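PDB 3LJS: fructokinase from Xylella fastidiosa Temecula1, which probably transfers the terminal phosphate of ATP to fructose, as a carbohydrate kinase of the PfkB (ribokinase-like) family. Local coordinates for residues Asn138-Ala143 and Val148-Met153; Gly81-Ser86 and Leu115-Glu120; Trp238-Ala243 and Glu290-Thr295; Gln217-Trp220 and Leu226-Val229. All coordinates share one frame; numbering follows the deposited sequence.

Contact 1 of 4, residues Asn138-Ala143 and Val148-Met153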
loop_
_atom_site.group_PDB
_atom_site.type_symbol
_atom_site.label_atom_id
_atom_site.label_comp_id
_atom_site.label_asym_id
_atom_site.label_seq_id
_atom_site.Cartn_x
_atom_site.Cartn_y
_atom_site.Cartn_z
ATOM N N ASN B 138 -18.050 -5.470 2.152
ATOM C CA ASN B 138 -16.612 -5.526 1.908
ATOM C C ASN B 138 -15.960 -6.724 2.578
ATOM O O ASN B 138 -14.914 -7.196 2.132
ATOM C CB ASN B 138 -15.944 -4.227 2.351
ATOM C CG ASN B 138 -16.397 -3.049 1.520
ATOM O OD1 ASN B 138 -16.409 -3.118 0.288
ATOM N ND2 ASN B 138 -16.785 -1.961 2.186
ATOM N N SER B 139 -16.584 -7.231 3.636
ATOM C CA SER B 139 -16.050 -8.406 4.319
ATOM C C SER B 139 -16.622 -9.674 3.676
ATOM O O SER B 139 -16.732 -10.720 4.318
ATOM C CB SER B 139 -16.384 -8.367 5.817
ATOM O OG SER B 139 -17.782 -8.378 6.039
HETATM N N MSE B 140 -16.981 -9.569 2.398
HETATM C CA MSE B 140 -17.518 -10.699 1.641
HETATM C C MSE B 140 -16.808 -10.815 0.289
HETATM O O MSE B 140 -17.249 -11.559 -0.588
HETATM C CB MSE B 140 -19.018 -10.512 1.380
HETATM C CG MSE B 140 -19.889 -10.487 2.625
HETATM SE SE MSE B 140 -21.760 -10.120 2.200
HETATM C CE MSE B 140 -22.417 -10.046 4.028
ATOM N N THR B 141 -15.708 -10.084 0.129
ATOM C CA THR B 141 -14.972 -10.067 -1.133
ATOM C C THR B 141 -14.282 -11.370 -1.556
ATOM O O THR B 141 -13.862 -11.503 -2.704
ATOM C CB THR B 141 -13.962 -8.898 -1.146
ATOM O OG1 THR B 141 -13.178 -8.924 0.049
ATOM C CG2 THR B 141 -14.705 -7.575 -1.220
ATOM N N ASP B 142 -14.143 -12.317 -0.631
ATOM C CA ASP B 142 -13.577 -13.622 -0.959
ATOM C C ASP B 142 -14.382 -14.653 -0.169
ATOM O O ASP B 142 -15.040 -14.303 0.816
ATOM C CB ASP B 142 -12.057 -13.683 -0.671
ATOM C CG ASP B 142 -11.717 -14.000 0.775
ATOM O OD1 ASP B 142 -10.619 -13.587 1.207
ATOM O OD2 ASP B 142 -12.503 -14.671 1.473
ATOM N N ALA B 143 -14.351 -15.907 -0.612
ATOM C CA ALA B 143 -15.118 -16.979 0.019
ATOM C C ALA B 143 -14.940 -17.153 1.522
ATOM O O ALA B 143 -15.924 -17.319 2.247
ATOM C CB ALA B 143 -14.831 -18.309 -0.689
ATOM N N VAL B 148 -17.228 -16.131 7.135
ATOM C CA VAL B 148 -17.026 -15.630 8.494
ATOM C C VAL B 148 -18.101 -14.575 8.804
ATOM O O VAL B 148 -18.672 -14.552 9.900
ATOM C CB VAL B 148 -15.617 -15.001 8.647
ATOM C CG1 VAL B 148 -15.511 -14.261 9.971
ATOM C CG2 VAL B 148 -14.544 -16.099 8.573
ATOM N N THR B 149 -18.387 -13.714 7.829
ATOM C CA THR B 149 -19.396 -12.678 8.019
ATOM C C THR B 149 -20.781 -13.324 8.195
ATOM O O THR B 149 -21.539 -12.944 9.089
ATOM C CB THR B 149 -19.427 -11.680 6.820
ATOM O OG1 THR B 149 -18.116 -11.132 6.614
ATOM C CG2 THR B 149 -20.393 -10.524 7.098
ATOM N N PHE B 150 -21.105 -14.314 7.366
ATOM C CA PHE B 150 -22.402 -14.972 7.478
ATOM C C PHE B 150 -22.542 -15.648 8.840
ATOM O O PHE B 150 -23.588 -15.548 9.480
ATOM C CB PHE B 150 -22.595 -16.009 6.365
ATOM C CG PHE B 150 -22.495 -15.442 4.971
ATOM C CD1 PHE B 150 -23.053 -14.204 4.659
ATOM C CD2 PHE B 150 -21.878 -16.171 3.956
ATOM C CE1 PHE B 150 -23.001 -13.697 3.355
ATOM C CE2 PHE B 150 -21.820 -15.675 2.646
ATOM C CZ PHE B 150 -22.382 -14.438 2.347
ATOM N N GLU B 151 -21.483 -16.324 9.285
ATOM C CA GLU B 151 -21.497 -17.010 10.572
ATOM C C GLU B 151 -21.694 -16.006 11.701
ATOM O O GLU B 151 -22.397 -16.281 12.674
ATOM C CB GLU B 151 -20.191 -17.789 10.776
ATOM C CG GLU B 151 -20.111 -18.601 12.068
ATOM C CD GLU B 151 -21.269 -19.590 12.250
ATOM O OE1 GLU B 151 -21.862 -20.034 11.242
ATOM O OE2 GLU B 151 -21.578 -19.938 13.413
ATOM N N GLY B 152 -21.064 -14.842 11.569
ATOM C CA GLY B 152 -21.227 -13.815 12.579
ATOM C C GLY B 152 -22.676 -13.351 12.632
ATOM O O GLY B 152 -23.232 -13.139 13.713
HETATM N N MSE B 153 -23.293 -13.191 11.464
HETATM C CA MSE B 153 -24.684 -12.760 11.401
HETATM C C MSE B 153 -25.607 -13.827 11.988
HETATM O O MSE B 153 -26.574 -13.502 12.679
HETATM C CB MSE B 153 -25.089 -12.463 9.955
HETATM C CG MSE B 153 -24.332 -11.307 9.309
HETATM SE SE MSE B 153 -24.771 -11.099 7.415
HETATM C CE MSE B 153 -26.123 -9.728 7.543
#
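The hydroxyl of Thr149 lies against Ser139, with OG1 2.7 Å from the backbone O of Ser139 and 2.8 Å from its side-chain OG. The single proton of Thr149 OG1 is contested, because the carbonyl of Ile145 one helical turn back is also within its reach, while Ser139 OG is hydrogen-bonded to the carbonyl of Cys136. Thr149 has OG1 beside its own backbone N and CG2 anti to it (chi1 -55°), which puts the hydroxyl on Ser139 and turns the methyl toward Met140.

Met140, a selenomethionine here, runs out fully extended beyond CG and crosses both Thr149 and Phe150 at about a right angle. Its terminal methyl CE touches Thr149 CG2 at 3.7 Å and Phe150 CE1 at 3.8 Å. The selenium stands 5.1 Å from the centroid of the Phe150 ring, an oblique Met-aromatic contact, and SE of Met153 lies farther off, 4.3 Å from Met140 CE. Phe165 of strand 162-166 also packs on Met140. All these side chains are buried, and the contact folds the loop after strand 130-136 onto helix 143-158 within a beta-alpha-beta unit of the ribokinase-like fold.

Contact 2 of 4, residues Gly81-Ser86 and Leu115-Glu120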
loop_
_atom_site.group_PDB
_atom_site.type_symbol
_atom_site.label_atom_id
_atom_site.label_comp_id
_atom_site.label_asym_id
_atom_site.label_seq_id
_atom_site.Cartn_x
_atom_site.Cartn_y
_atom_site.Cartn_z
ATOM N N GLY B 81 -12.409 -7.091 21.128
ATOM C CA GLY B 81 -12.653 -8.030 20.046
ATOM C C GLY B 81 -11.737 -7.904 18.844
ATOM O O GLY B 81 -11.934 -8.582 17.837
ATOM N N ILE B 82 -10.743 -7.031 18.934
ATOM C CA ILE B 82 -9.809 -6.855 17.830
ATOM C C ILE B 82 -8.682 -7.875 17.935
ATOM O O ILE B 82 -8.165 -8.117 19.019
ATOM C CB ILE B 82 -9.179 -5.436 17.837
ATOM C CG1 ILE B 82 -10.237 -4.385 17.503
ATOM C CG2 ILE B 82 -8.041 -5.362 16.817
ATOM C CD1 ILE B 82 -9.725 -2.953 17.579
ATOM N N VAL B 83 -8.325 -8.493 16.813
ATOM C CA VAL B 83 -7.218 -9.445 16.797
ATOM C C VAL B 83 -6.180 -8.895 15.830
ATOM O O VAL B 83 -6.499 -8.052 14.987
ATOM C CB VAL B 83 -7.656 -10.861 16.361
ATOM C CG1 VAL B 83 -8.514 -11.489 17.451
ATOM C CG2 VAL B 83 -8.406 -10.800 15.050
ATOM N N ARG B 84 -4.941 -9.360 15.948
ATOM C CA ARG B 84 -3.867 -8.855 15.097
ATOM C C ARG B 84 -3.177 -9.936 14.272
ATOM O O ARG B 84 -3.233 -11.118 14.605
ATOM C CB ARG B 84 -2.812 -8.151 15.963
ATOM C CG ARG B 84 -3.369 -7.146 16.972
ATOM C CD ARG B 84 -4.039 -5.962 16.284
ATOM N NE ARG B 84 -3.081 -5.037 15.687
ATOM C CZ ARG B 84 -2.478 -4.049 16.342
ATOM N NH1 ARG B 84 -2.730 -3.847 17.628
ATOM N NH2 ARG B 84 -1.625 -3.256 15.709
ATOM N N THR B 85 -2.523 -9.517 13.194
ATOM C CA THR B 85 -1.791 -10.442 12.344
ATOM C C THR B 85 -0.607 -9.770 11.654
ATOM O O THR B 85 -0.656 -8.585 11.323
ATOM C CB THR B 85 -2.688 -11.058 11.264
ATOM O OG1 THR B 85 -1.912 -11.978 10.484
ATOM C CG2 THR B 85 -3.255 -9.980 10.356
ATOM N N SER B 86 0.456 -10.543 11.447
ATOM C CA SER B 86 1.661 -10.057 10.782
ATOM C C SER B 86 1.745 -10.708 9.411
ATOM O O SER B 86 2.689 -10.471 8.660
ATOM C CB SER B 86 2.906 -10.431 11.594
ATOM O OG SER B 86 2.885 -9.827 12.876
ATOM N N LEU B 115 -8.916 -9.247 5.984
ATOM C CA LEU B 115 -9.436 -10.412 5.264
ATOM C C LEU B 115 -9.107 -11.743 5.946
ATOM O O LEU B 115 -9.662 -12.779 5.587
ATOM C CB LEU B 115 -8.857 -10.459 3.846
ATOM C CG LEU B 115 -9.562 -9.847 2.632
ATOM C CD1 LEU B 115 -10.919 -9.299 2.994
ATOM C CD2 LEU B 115 -8.672 -8.779 2.042
ATOM N N LEU B 116 -8.211 -11.712 6.926
ATOM C CA LEU B 116 -7.785 -12.934 7.603
ATOM C C LEU B 116 -8.517 -13.282 8.894
ATOM O O LEU B 116 -8.158 -14.244 9.575
ATOM C CB LEU B 116 -6.274 -12.871 7.856
ATOM C CG LEU B 116 -5.317 -13.434 6.792
ATOM C CD1 LEU B 116 -5.957 -13.487 5.425
ATOM C CD2 LEU B 116 -4.057 -12.586 6.775
ATOM N N PHE B 117 -9.537 -12.506 9.238
ATOM C CA PHE B 117 -10.312 -12.790 10.442
ATOM C C PHE B 117 -11.051 -14.105 10.176
ATOM O O PHE B 117 -11.636 -14.285 9.113
ATOM C CB PHE B 117 -11.330 -11.671 10.695
ATOM C CG PHE B 117 -12.007 -11.753 12.038
ATOM C CD1 PHE B 117 -11.608 -10.923 13.085
ATOM C CD2 PHE B 117 -13.047 -12.654 12.258
ATOM C CE1 PHE B 117 -12.238 -10.987 14.333
ATOM C CE2 PHE B 117 -13.683 -12.728 13.502
ATOM C CZ PHE B 117 -13.277 -11.891 14.541
ATOM N N ARG B 118 -11.014 -15.027 11.129
ATOM C CA ARG B 118 -11.698 -16.307 10.961
ATOM C C ARG B 118 -12.669 -16.532 12.112
ATOM O O ARG B 118 -12.573 -15.870 13.146
ATOM C CB ARG B 118 -10.680 -17.457 10.873
ATOM C CG ARG B 118 -9.850 -17.444 9.577
ATOM C CD ARG B 118 -10.735 -17.620 8.336
ATOM N NE ARG B 118 -9.990 -17.467 7.084
ATOM C CZ ARG B 118 -9.923 -16.346 6.367
ATOM N NH1 ARG B 118 -10.567 -15.245 6.756
ATOM N NH2 ARG B 118 -9.189 -16.318 5.260
ATOM N N VAL B 119 -13.603 -17.461 11.931
ATOM C CA VAL B 119 -14.609 -17.731 12.954
ATOM C C VAL B 119 -14.021 -17.952 14.342
ATOM O O VAL B 119 -14.620 -17.559 15.343
ATOM C CB VAL B 119 -15.488 -18.938 12.559
ATOM C CG1 VAL B 119 -16.451 -19.275 13.688
ATOM C CG2 VAL B 119 -16.272 -18.602 11.293
ATOM N N GLU B 120 -12.843 -18.568 14.399
ATOM C CA GLU B 120 -12.169 -18.831 15.669
ATOM C C GLU B 120 -11.811 -17.538 16.409
ATOM O O GLU B 120 -11.553 -17.559 17.614
ATOM C CB GLU B 120 -10.888 -19.631 15.417
ATOM C CG GLU B 120 -9.820 -18.827 14.685
ATOM C CD GLU B 120 -8.756 -19.693 14.038
ATOM O OE1 GLU B 120 -9.108 -20.506 13.157
ATOM O OE2 GLU B 120 -7.570 -19.555 14.403
#
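The Phe117 ring meets Val83 through CD1 and CE1, which lie 3.8 Å and 3.9 Å from the valine CG2. The two side chains cross at about a right angle, and the methyl comes to the ring obliquely. Two torsions produce this meeting. Phe117 carries CG anti to its backbone N (chi1 -170°), which swings the ring toward strand 82-85, while in Val83 the branch that touches is CG2, lodged between the backbone N and the carbonyl carbon. Beyond Val83, the carbonyl O of Gly81 stands at the edge of the same ring, near its plane, 4.3 Å from Phe117 CE1. At the other end of the contact Leu116 CD2 comes within 4.3 Å of Thr85 OG1, a loose, apolar approach; the hydroxyl itself is hydrogen-bonded to the backbone N of Thr87.

The loop bearing the ring is braced from within: Arg118 NH1 donates to the carbonyls of both Leu115, at 2.9 Å, and Phe117, at 2.8 Å. The second of these bonds reaches its oxygen from above the carbonyl plane. Strand 82-85 is the outermost strand of the large sheet at this end and pairs with strand 53-60, whose Met58 touches Val83, Thr85 and Leu116. Phe117 is wedged further in, edge-to-face with Phe10 of strand 6-10 and with Phe122, and against Val148 of helix 143-158.

Contact 3 of 4, residues Trp238-Ala243 and Glu290-Thr295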
loop_
_atom_site.group_PDB
_atom_site.type_symbol
_atom_site.label_atom_id
_atom_site.label_comp_id
_atom_site.label_asym_id
_atom_site.label_seq_id
_atom_site.Cartn_x
_atom_site.Cartn_y
_atom_site.Cartn_z
ATOM N N TRP B 238 -37.886 4.568 3.539
ATOM C CA TRP B 238 -37.876 3.404 4.415
ATOM C C TRP B 238 -39.062 2.516 4.064
ATOM O O TRP B 238 -40.095 3.001 3.603
ATOM C CB TRP B 238 -37.942 3.814 5.892
ATOM C CG TRP B 238 -39.187 4.560 6.292
ATOM C CD1 TRP B 238 -39.333 5.913 6.403
ATOM C CD2 TRP B 238 -40.447 3.989 6.658
ATOM N NE1 TRP B 238 -40.606 6.221 6.822
ATOM C CE2 TRP B 238 -41.313 5.057 6.983
ATOM C CE3 TRP B 238 -40.931 2.677 6.742
ATOM C CZ2 TRP B 238 -42.639 4.853 7.388
ATOM C CZ3 TRP B 238 -42.252 2.473 7.146
ATOM C CH2 TRP B 238 -43.087 3.558 7.462
ATOM N N TYR B 239 -38.895 1.213 4.268
ATOM C CA TYR B 239 -39.934 0.229 3.977
ATOM C C TYR B 239 -39.955 -0.836 5.067
ATOM O O TYR B 239 -38.905 -1.226 5.579
ATOM C CB TYR B 239 -39.645 -0.490 2.658
ATOM C CG TYR B 239 -39.490 0.400 1.450
ATOM C CD1 TYR B 239 -40.582 0.704 0.637
ATOM C CD2 TYR B 239 -38.246 0.932 1.115
ATOM C CE1 TYR B 239 -40.434 1.520 -0.488
ATOM C CE2 TYR B 239 -38.088 1.747 -0.001
ATOM C CZ TYR B 239 -39.183 2.036 -0.795
ATOM O OH TYR B 239 -39.020 2.849 -1.889
ATOM N N THR B 240 -41.152 -1.298 5.413
ATOM C CA THR B 240 -41.321 -2.376 6.384
ATOM C C THR B 240 -42.292 -3.308 5.683
ATOM O O THR B 240 -42.755 -2.998 4.584
ATOM C CB THR B 240 -41.961 -1.906 7.711
ATOM O OG1 THR B 240 -43.280 -1.405 7.457
ATOM C CG2 THR B 240 -41.114 -0.830 8.362
ATOM N N ARG B 241 -42.613 -4.441 6.292
ATOM C CA ARG B 241 -43.543 -5.357 5.642
ATOM C C ARG B 241 -44.979 -4.840 5.648
ATOM O O ARG B 241 -45.844 -5.418 4.999
ATOM C CB ARG B 241 -43.482 -6.738 6.302
ATOM C CG ARG B 241 -42.100 -7.358 6.223
ATOM C CD ARG B 241 -42.044 -8.758 6.813
ATOM N NE ARG B 241 -40.671 -9.248 6.796
ATOM C CZ ARG B 241 -40.322 -10.529 6.870
ATOM N NH1 ARG B 241 -41.256 -11.470 6.966
ATOM N NH2 ARG B 241 -39.035 -10.866 6.846
ATOM N N THR B 242 -45.229 -3.742 6.358
ATOM C CA THR B 242 -46.581 -3.191 6.439
ATOM C C THR B 242 -46.766 -1.795 5.851
ATOM O O THR B 242 -47.898 -1.362 5.632
ATOM C CB THR B 242 -47.076 -3.161 7.904
ATOM O OG1 THR B 242 -46.138 -2.445 8.716
ATOM C CG2 THR B 242 -47.236 -4.576 8.446
ATOM N N ALA B 243 -45.672 -1.082 5.592
ATOM C CA ALA B 243 -45.787 0.267 5.040
ATOM C C ALA B 243 -44.469 0.808 4.493
ATOM O O ALA B 243 -43.457 0.110 4.462
ATOM C CB ALA B 243 -46.323 1.214 6.108
ATOM N N GLU B 290 -44.601 6.344 13.342
ATOM C CA GLU B 290 -44.288 7.525 14.133
ATOM C C GLU B 290 -42.896 7.392 14.769
ATOM O O GLU B 290 -42.115 8.344 14.772
ATOM C CB GLU B 290 -45.369 7.736 15.201
ATOM C CG GLU B 290 -45.129 8.930 16.105
ATOM C CD GLU B 290 -46.381 9.362 16.856
ATOM O OE1 GLU B 290 -46.993 8.525 17.563
ATOM O OE2 GLU B 290 -46.750 10.551 16.739
ATOM N N SER B 291 -42.584 6.213 15.304
ATOM C CA SER B 291 -41.273 5.984 15.900
ATOM C C SER B 291 -40.211 5.895 14.798
ATOM O O SER B 291 -39.100 6.398 14.954
ATOM C CB SER B 291 -41.265 4.687 16.712
ATOM O OG SER B 291 -42.168 4.766 17.802
ATOM N N ILE B 292 -40.557 5.247 13.690
ATOM C CA ILE B 292 -39.622 5.107 12.577
ATOM C C ILE B 292 -39.163 6.486 12.107
ATOM O O ILE B 292 -37.966 6.744 11.997
ATOM C CB ILE B 292 -40.267 4.352 11.392
ATOM C CG1 ILE B 292 -40.589 2.911 11.808
ATOM C CG2 ILE B 292 -39.316 4.356 10.178
ATOM C CD1 ILE B 292 -41.321 2.108 10.742
ATOM N N VAL B 293 -40.117 7.375 11.844
ATOM C CA VAL B 293 -39.792 8.726 11.397
ATOM C C VAL B 293 -38.971 9.480 12.444
ATOM O O VAL B 293 -38.013 10.176 12.111
ATOM C CB VAL B 293 -41.076 9.530 11.080
ATOM C CG1 VAL B 293 -40.735 10.985 10.805
ATOM C CG2 VAL B 293 -41.779 8.922 9.872
ATOM N N SER B 294 -39.345 9.347 13.710
ATOM C CA SER B 294 -38.621 10.026 14.778
ATOM C C SER B 294 -37.170 9.566 14.856
ATOM O O SER B 294 -36.252 10.379 14.946
ATOM C CB SER B 294 -39.301 9.779 16.126
ATOM O OG SER B 294 -38.492 10.266 17.182
ATOM N N THR B 295 -36.965 8.256 14.819
ATOM C CA THR B 295 -35.624 7.698 14.899
ATOM C C THR B 295 -34.766 7.989 13.676
ATOM O O THR B 295 -33.579 8.301 13.804
ATOM C CB THR B 295 -35.679 6.179 15.119
ATOM O OG1 THR B 295 -36.148 5.919 16.446
ATOM C CG2 THR B 295 -34.300 5.547 14.922
#
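Helix-on-sheet packing at one border of the large sheet of the ribokinase-like fold brings Trp238 and Ile292 together, the first on strand 237-240 and the second on helix 289-305. The short segments of strand and helix run roughly antiparallel, at 149°, with their axes 10.8 Å apart at the closest.

The indole lies beneath the isoleucine. Ile292 CG2 sits over the five-membered ring, 3.7 Å from its centroid and only 10° off the ring normal, a CH-pi contact. The other branch of Ile292 reaches along the indole to the six-membered ring, where CD1 comes to 3.7 Å from Trp238 CZ3. This division of labour follows from the isoleucine torsions: CG2 is anti to the backbone N, whereas CG1 lies beside it (chi1 -65°) and continues extended to CD1. Tip to tip with the same CD1 is the methyl CG2 of Thr240, 3.8 Å away. Val293 adds a looser contact, its CG2 approaching Trp238 NE1 obliquely at 4.2 Å.

Thr240 divides its two branches between different tasks. While its CG2 faces the helix, Thr240 OG1 accepts from Thr242 N at 3.2 Å, an ST turn. Ala243 N also donates to Thr240 OG1, at 3.1 Å, completing an ST motif at the bend that follows the strand. Leu228 of the adjacent strand and Val247 also pack on Trp238, and Phe285 on Ile292. No hydrogen bond crosses between the two segments, so the attraction across the contact is dispersion and CH-pi in character, and the threonine's polar side is occupied locally in shaping the turn.

Contact 4 of 4, residues Gln217-Trp220 and Leu226-Val229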
loop_
_atom_site.group_PDB
_atom_site.type_symbol
_atom_site.label_atom_id
_atom_site.label_comp_id
_atom_site.label_asym_id
_atom_site.label_seq_id
_atom_site.Cartn_x
_atom_site.Cartn_y
_atom_site.Cartn_z
ATOM N N GLN B 217 -39.690 -7.542 -2.230
ATOM C CA GLN B 217 -40.447 -8.745 -1.892
ATOM C C GLN B 217 -39.495 -9.887 -1.562
ATOM O O GLN B 217 -39.770 -10.704 -0.686
ATOM C CB GLN B 217 -41.369 -9.146 -3.045
ATOM C CG GLN B 217 -42.512 -8.177 -3.275
ATOM C CD GLN B 217 -43.269 -7.870 -1.996
ATOM O OE1 GLN B 217 -43.680 -8.780 -1.270
ATOM N NE2 GLN B 217 -43.460 -6.587 -1.711
ATOM N N GLN B 218 -38.366 -9.937 -2.260
ATOM C CA GLN B 218 -37.369 -10.978 -2.021
ATOM C C GLN B 218 -36.794 -10.831 -0.608
ATOM O O GLN B 218 -36.570 -11.820 0.095
ATOM C CB GLN B 218 -36.237 -10.865 -3.047
ATOM C CG GLN B 218 -35.239 -12.006 -2.991
ATOM C CD GLN B 218 -35.815 -13.295 -3.536
ATOM O OE1 GLN B 218 -36.073 -13.413 -4.739
ATOM N NE2 GLN B 218 -36.032 -14.267 -2.655
ATOM N N LEU B 219 -36.553 -9.589 -0.197
ATOM C CA LEU B 219 -36.014 -9.328 1.134
ATOM C C LEU B 219 -36.963 -9.828 2.219
ATOM O O LEU B 219 -36.526 -10.389 3.223
ATOM C CB LEU B 219 -35.767 -7.829 1.326
ATOM C CG LEU B 219 -34.696 -7.203 0.433
ATOM C CD1 LEU B 219 -34.524 -5.732 0.793
ATOM C CD2 LEU B 219 -33.384 -7.946 0.620
ATOM N N TRP B 220 -38.261 -9.625 2.009
ATOM C CA TRP B 220 -39.267 -10.052 2.978
ATOM C C TRP B 220 -39.319 -11.578 3.118
ATOM O O TRP B 220 -39.907 -12.098 4.070
ATOM C CB TRP B 220 -40.645 -9.522 2.571
ATOM C CG TRP B 220 -40.779 -8.013 2.523
ATOM C CD1 TRP B 220 -41.715 -7.310 1.824
ATOM C CD2 TRP B 220 -39.999 -7.036 3.238
ATOM N NE1 TRP B 220 -41.573 -5.963 2.053
ATOM C CE2 TRP B 220 -40.528 -5.764 2.915
ATOM C CE3 TRP B 220 -38.909 -7.109 4.117
ATOM C CZ2 TRP B 220 -40.005 -4.573 3.443
ATOM C CZ3 TRP B 220 -38.387 -5.919 4.641
ATOM C CH2 TRP B 220 -38.938 -4.672 4.299
ATOM N N LEU B 226 -36.901 -4.193 8.140
ATOM C CA LEU B 226 -36.790 -2.772 7.814
ATOM C C LEU B 226 -35.770 -2.550 6.707
ATOM O O LEU B 226 -34.651 -3.056 6.782
ATOM C CB LEU B 226 -36.359 -1.977 9.046
ATOM C CG LEU B 226 -36.057 -0.490 8.813
ATOM C CD1 LEU B 226 -37.342 0.266 8.485
ATOM C CD2 LEU B 226 -35.410 0.093 10.065
ATOM N N LEU B 227 -36.158 -1.785 5.689
ATOM C CA LEU B 227 -35.271 -1.485 4.565
ATOM C C LEU B 227 -35.141 0.016 4.339
ATOM O O LEU B 227 -36.139 0.731 4.282
ATOM C CB LEU B 227 -35.799 -2.128 3.273
ATOM C CG LEU B 227 -35.197 -1.608 1.955
ATOM C CD1 LEU B 227 -33.734 -2.060 1.818
ATOM C CD2 LEU B 227 -36.022 -2.131 0.778
ATOM N N LEU B 228 -33.904 0.485 4.215
ATOM C CA LEU B 228 -33.644 1.889 3.948
ATOM C C LEU B 228 -33.012 1.973 2.566
ATOM O O LEU B 228 -32.081 1.229 2.261
ATOM C CB LEU B 228 -32.668 2.468 4.971
ATOM C CG LEU B 228 -33.043 2.299 6.446
ATOM C CD1 LEU B 228 -32.016 3.026 7.290
ATOM C CD2 LEU B 228 -34.431 2.854 6.710
ATOM N N VAL B 229 -33.528 2.859 1.723
ATOM C CA VAL B 229 -32.964 3.043 0.389
ATOM C C VAL B 229 -32.527 4.496 0.284
ATOM O O VAL B 229 -33.349 5.405 0.418
ATOM C CB VAL B 229 -33.992 2.756 -0.722
ATOM C CG1 VAL B 229 -33.349 2.985 -2.089
ATOM C CG2 VAL B 229 -34.506 1.330 -0.607
#
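Leu219 and Trp220 both hold CG beside the backbone N and anti to the carbonyl carbon, while Leu227 on the facing strand has CG anti to its backbone N (chi1 164°). Leu219 already points toward the strand from its CB. The CB of Trp220 does not point directly there, and it is chi1 (-62°) together with chi2 (158°) that carries the six-membered ring of the indole to the strand.

Leu219 touches with one methyl: CD1 is 3.9 Å from Leu227 CD1 and equally 3.9 Å from Leu227 CD2, so it is set against the forked end of the other leucine, and the two side chains cross at about a right angle. Trp220 presents the outer part of its six-membered ring. CH2 lies 4.2 Å from Leu227 CB, and CZ3 is 4.2 Å from the backbone N of Leu226; both partners stand obliquely to the ring. Leu227 is thus met at its methyls by Leu219 and at its base by the indole. Leu226 points its CB away from the helix, and its side chain packs on Phe272 of helix 262-275, as expected for successive residues of a strand facing opposite sides of the sheet.

Around the contact, Trp185 and Leu188 of helix 181-189 also pack on Leu219, and Val194 and Leu196 of strand 193-197 touch Leu227. The side chain of Leu227 is about 6 Å from that of Lys195, an ATP-binding residue. With no hydrogen bond between the segments, helix 212-220 meets this strand through apolar surfaces, held by dispersion and by exclusion of water from the buried leucines.

From the N terminus, contact 2 comes first, closing a loop of 28 residues that includes strands 92-97 and 103-108 and bringing the run before helix 124-129 back to edge strand 82-85. Contact 1 then spans only the first turn of helix 143-158, folding the preceding loop back on it, and touches contact 2 where Val148 packs on Phe117 and Arg118. Contact 4 spans the tight connection from helix 212-220 to strand 226-230, and contact 3 joins neighbouring strand 237-240 to helix 289-305 over a longer excursion. All four follow in series, none nesting or crossing. Contacts 2 and 3 lie toward opposite ends of one sheet, their centres about 36 Å apart.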